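Local structure of Myo-inositol dehydrogenase (Corynebacterium glutamicum, 3EUW) at residues E59-D64 / R88-L93. The protein probably catalyses the NAD+-dependent oxidation of myo-inositol as a tetrameric member of the Gfo/Idh/MocA oxidoreductase family. Sequence-based numbering, arbitrary orientation.
Sequences EVFARD and RGIPAL
At the surface of the Rossmann domain, the turn from Val60 to Arg63 meets the loop between helix 78-87 and strand 92-94, chiefly through Arg88 and the backbone carbonyl of Arg63. NH1 of Arg88 donates to Arg63 O at 3.1 Å. The donor approaches nearly head-on to the carbonyl (C=O...N 176°), and the oxygen lies only 9° out of the guanidinium plane, so the oxygen sits at the guanidinium edge. NH2 of Arg88 adds a weak, longer bond of 3.4 Å to the same Arg63 O. A bend at chi3 (55°) in the otherwise extended Arg88 chain turns the guanidinium toward this carbonyl.

The receiving turn is type I, Val60 to Arg63, closed by the bond from Arg63 N to Val60 O (3.0 Å). On the other side, Gly89, with positive phi, is the C-prime residue of a Schellman motif ending helix 78-87, and the chain then runs through Pro91 into its strand of the parallel sheet. A second, apolar contact is made where CD1 of Ile90 comes to the edge of the Phe61 ring, near its plane, 4.1 Å from CE1. Both side chains also touch Ile69 of strand 68-71, the neighbour of 92-94 in the parallel sheet. The Arg63 guanidinium leads away from Arg88 to salt bridges with Asp65 and Glu52.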
ATOM      1  N   GLU A  59      28.289   1.489 -44.904  1.00 31.88           N
ATOM      2  CA  GLU A  59      29.456   0.934 -44.231  1.00 31.37           C
ATOM      3  C   GLU A  59      29.075  -0.245 -43.342  1.00 31.19           C
ATOM      4  O   GLU A  59      29.891  -1.125 -43.101  1.00 31.20           O
ATOM      5  CB  GLU A  59      30.152   2.017 -43.409  1.00 33.29           C
ATOM      6  CG  GLU A  59      30.611   3.196 -44.256  1.00 35.80           C
ATOM      7  CD  GLU A  59      31.102   4.364 -43.424  1.00 37.24           C
ATOM      8  OE1 GLU A  59      32.175   4.245 -42.793  1.00 38.20           O
ATOM      9  OE2 GLU A  59      30.408   5.401 -43.398  1.00 37.36           O
ATOM     10  N   VAL A  60      27.837  -0.254 -42.852  1.00 29.01           N
ATOM     11  CA  VAL A  60      27.360  -1.354 -42.025  1.00 27.18           C
ATOM     12  C   VAL A  60      27.132  -2.575 -42.911  1.00 26.15           C
ATOM     13  O   VAL A  60      27.697  -3.641 -42.691  1.00 26.25           O
ATOM     14  CB  VAL A  60      26.007  -1.021 -41.348  1.00 27.94           C
ATOM     15  CG1 VAL A  60      25.418  -2.278 -40.723  1.00 25.07           C
ATOM     16  CG2 VAL A  60      26.193   0.054 -40.299  1.00 27.18           C
ATOM     17  N   PHE A  61      26.288  -2.397 -43.918  1.00 26.33           N
ATOM     18  CA  PHE A  61      25.942  -3.464 -44.839  1.00 28.72           C
ATOM     19  C   PHE A  61      27.091  -3.915 -45.739  1.00 29.04           C
ATOM     20  O   PHE A  61      26.927  -4.805 -46.578  1.00 27.48           O
ATOM     21  CB  PHE A  61      24.729  -3.039 -45.664  1.00 27.37           C
ATOM     22  CG  PHE A  61      23.470  -2.944 -44.854  1.00 30.85           C
ATOM     23  CD1 PHE A  61      22.929  -4.078 -44.255  1.00 31.33           C
ATOM     24  CD2 PHE A  61      22.842  -1.721 -44.654  1.00 30.51           C
ATOM     25  CE1 PHE A  61      21.780  -3.996 -43.463  1.00 30.84           C
ATOM     26  CE2 PHE A  61      21.695  -1.631 -43.865  1.00 31.19           C
ATOM     27  CZ  PHE A  61      21.165  -2.774 -43.267  1.00 30.44           C
ATOM     28  N   ALA A  62      28.251  -3.292 -45.564  1.00 28.69           N
ATOM     29  CA  ALA A  62      29.420  -3.678 -46.327  1.00 28.06           C
ATOM     30  C   ALA A  62      29.961  -4.938 -45.664  1.00 28.15           C
ATOM     31  O   ALA A  62      30.674  -5.711 -46.296  1.00 28.81           O
ATOM     32  CB  ALA A  62      30.476  -2.567 -46.300  1.00 27.31           C
ATOM     33  N   ARG A  63      29.606  -5.145 -44.393  1.00 26.14           N
ATOM     34  CA  ARG A  63      30.061  -6.321 -43.645  1.00 24.44           C
ATOM     35  C   ARG A  63      29.276  -7.540 -44.099  1.00 24.12           C
ATOM     36  O   ARG A  63      28.222  -7.408 -44.723  1.00 25.18           O
ATOM     37  CB  ARG A  63      29.853  -6.135 -42.131  1.00 23.10           C
ATOM     38  CG  ARG A  63      30.529  -4.907 -41.526  1.00 22.87           C
ATOM     39  CD  ARG A  63      30.223  -4.788 -40.028  1.00 22.70           C
ATOM     40  NE  ARG A  63      30.787  -5.888 -39.248  1.00 21.64           N
ATOM     41  CZ  ARG A  63      31.958  -5.845 -38.623  1.00 20.78           C
ATOM     42  NH1 ARG A  63      32.699  -4.746 -38.676  1.00 23.63           N
ATOM     43  NH2 ARG A  63      32.401  -6.901 -37.952  1.00 17.77           N
ATOM     44  N   ASP A  64      29.786  -8.728 -43.778  1.00 24.08           N
ATOM     45  CA  ASP A  64      29.106  -9.965 -44.155  1.00 23.30           C
ATOM     46  C   ASP A  64      28.929 -10.885 -42.955  1.00 22.75           C
ATOM     47  O   ASP A  64      28.640 -12.068 -43.110  1.00 24.56           O
ATOM     48  CB  ASP A  64      29.881 -10.687 -45.279  1.00 23.05           C
ATOM     49  CG  ASP A  64      31.242 -11.218 -44.832  1.00 22.43           C
ATOM     50  OD1 ASP A  64      31.749 -10.829 -43.761  1.00 23.87           O
ATOM     51  OD2 ASP A  64      31.819 -12.032 -45.579  1.00 27.00           O
ATOM     52  N   ARG A  88      18.595  -8.407 -47.222  1.00 34.58           N
ATOM     53  CA  ARG A  88      19.815  -9.190 -47.084  1.00 34.18           C
ATOM     54  C   ARG A  88      19.596 -10.349 -46.121  1.00 31.68           C
ATOM     55  O   ARG A  88      20.546 -10.983 -45.668  1.00 32.24           O
ATOM     56  CB  ARG A  88      20.980  -8.318 -46.608  1.00 35.50           C
ATOM     57  CG  ARG A  88      21.545  -7.420 -47.700  1.00 40.10           C
ATOM     58  CD  ARG A  88      22.958  -6.979 -47.367  1.00 44.11           C
ATOM     59  NE  ARG A  88      23.823  -8.126 -47.104  1.00 45.44           N
ATOM     60  CZ  ARG A  88      25.050  -8.039 -46.602  1.00 47.63           C
ATOM     61  NH1 ARG A  88      25.565  -6.854 -46.309  1.00 47.09           N
ATOM     62  NH2 ARG A  88      25.758  -9.140 -46.376  1.00 51.42           N
ATOM     63  N   GLY A  89      18.330 -10.623 -45.816  1.00 30.29           N
ATOM     64  CA  GLY A  89      17.998 -11.712 -44.914  1.00 27.15           C
ATOM     65  C   GLY A  89      18.482 -11.494 -43.494  1.00 25.25           C
ATOM     66  O   GLY A  89      18.630 -12.440 -42.725  1.00 24.72           O
ATOM     67  N   ILE A  90      18.742 -10.244 -43.136  1.00 25.25           N
ATOM     68  CA  ILE A  90      19.200  -9.940 -41.788  1.00 25.00           C
ATOM     69  C   ILE A  90      18.024  -9.492 -40.929  1.00 24.35           C
ATOM     70  O   ILE A  90      17.341  -8.514 -41.251  1.00 23.82           O
ATOM     71  CB  ILE A  90      20.235  -8.814 -41.786  1.00 26.71           C
ATOM     72  CG1 ILE A  90      21.376  -9.148 -42.750  1.00 26.43           C
ATOM     73  CG2 ILE A  90      20.761  -8.608 -40.366  1.00 24.88           C
ATOM     74  CD1 ILE A  90      22.356  -7.995 -42.954  1.00 26.10           C
ATOM     75  N   PRO A  91      17.763 -10.213 -39.830  1.00 22.86           N
ATOM     76  CA  PRO A  91      16.657  -9.867 -38.933  1.00 22.86           C
ATOM     77  C   PRO A  91      16.858  -8.456 -38.380  1.00 23.17           C
ATOM     78  O   PRO A  91      17.992  -7.993 -38.233  1.00 23.54           O
ATOM     79  CB  PRO A  91      16.752 -10.930 -37.839  1.00 24.11           C
ATOM     80  CG  PRO A  91      17.390 -12.098 -38.538  1.00 23.92           C
ATOM     81  CD  PRO A  91      18.459 -11.419 -39.358  1.00 22.93           C
ATOM     82  N   ALA A  92      15.764  -7.771 -38.072  1.00 21.60           N
ATOM     83  CA  ALA A  92      15.869  -6.418 -37.547  1.00 18.89           C
ATOM     84  C   ALA A  92      14.858  -6.099 -36.454  1.00 19.18           C
ATOM     85  O   ALA A  92      13.654  -6.299 -36.628  1.00 18.67           O
ATOM     86  CB  ALA A  92      15.723  -5.416 -38.677  1.00 19.81           C
ATOM     87  N   LEU A  93      15.370  -5.609 -35.328  1.00 17.76           N
ATOM     88  CA  LEU A  93      14.550  -5.200 -34.198  1.00 17.60           C
ATOM     89  C   LEU A  93      14.462  -3.688 -34.371  1.00 17.13           C
ATOM     90  O   LEU A  93      15.472  -2.985 -34.267  1.00 14.82           O
ATOM     91  CB  LEU A  93      15.229  -5.553 -32.869  1.00 15.59           C
ATOM     92  CG  LEU A  93      14.678  -4.822 -31.635  1.00 16.09           C
ATOM     93  CD1 LEU A  93      13.185  -5.112 -31.463  1.00 14.54           C
ATOM     94  CD2 LEU A  93      15.473  -5.239 -30.410  1.00 11.94           C
TER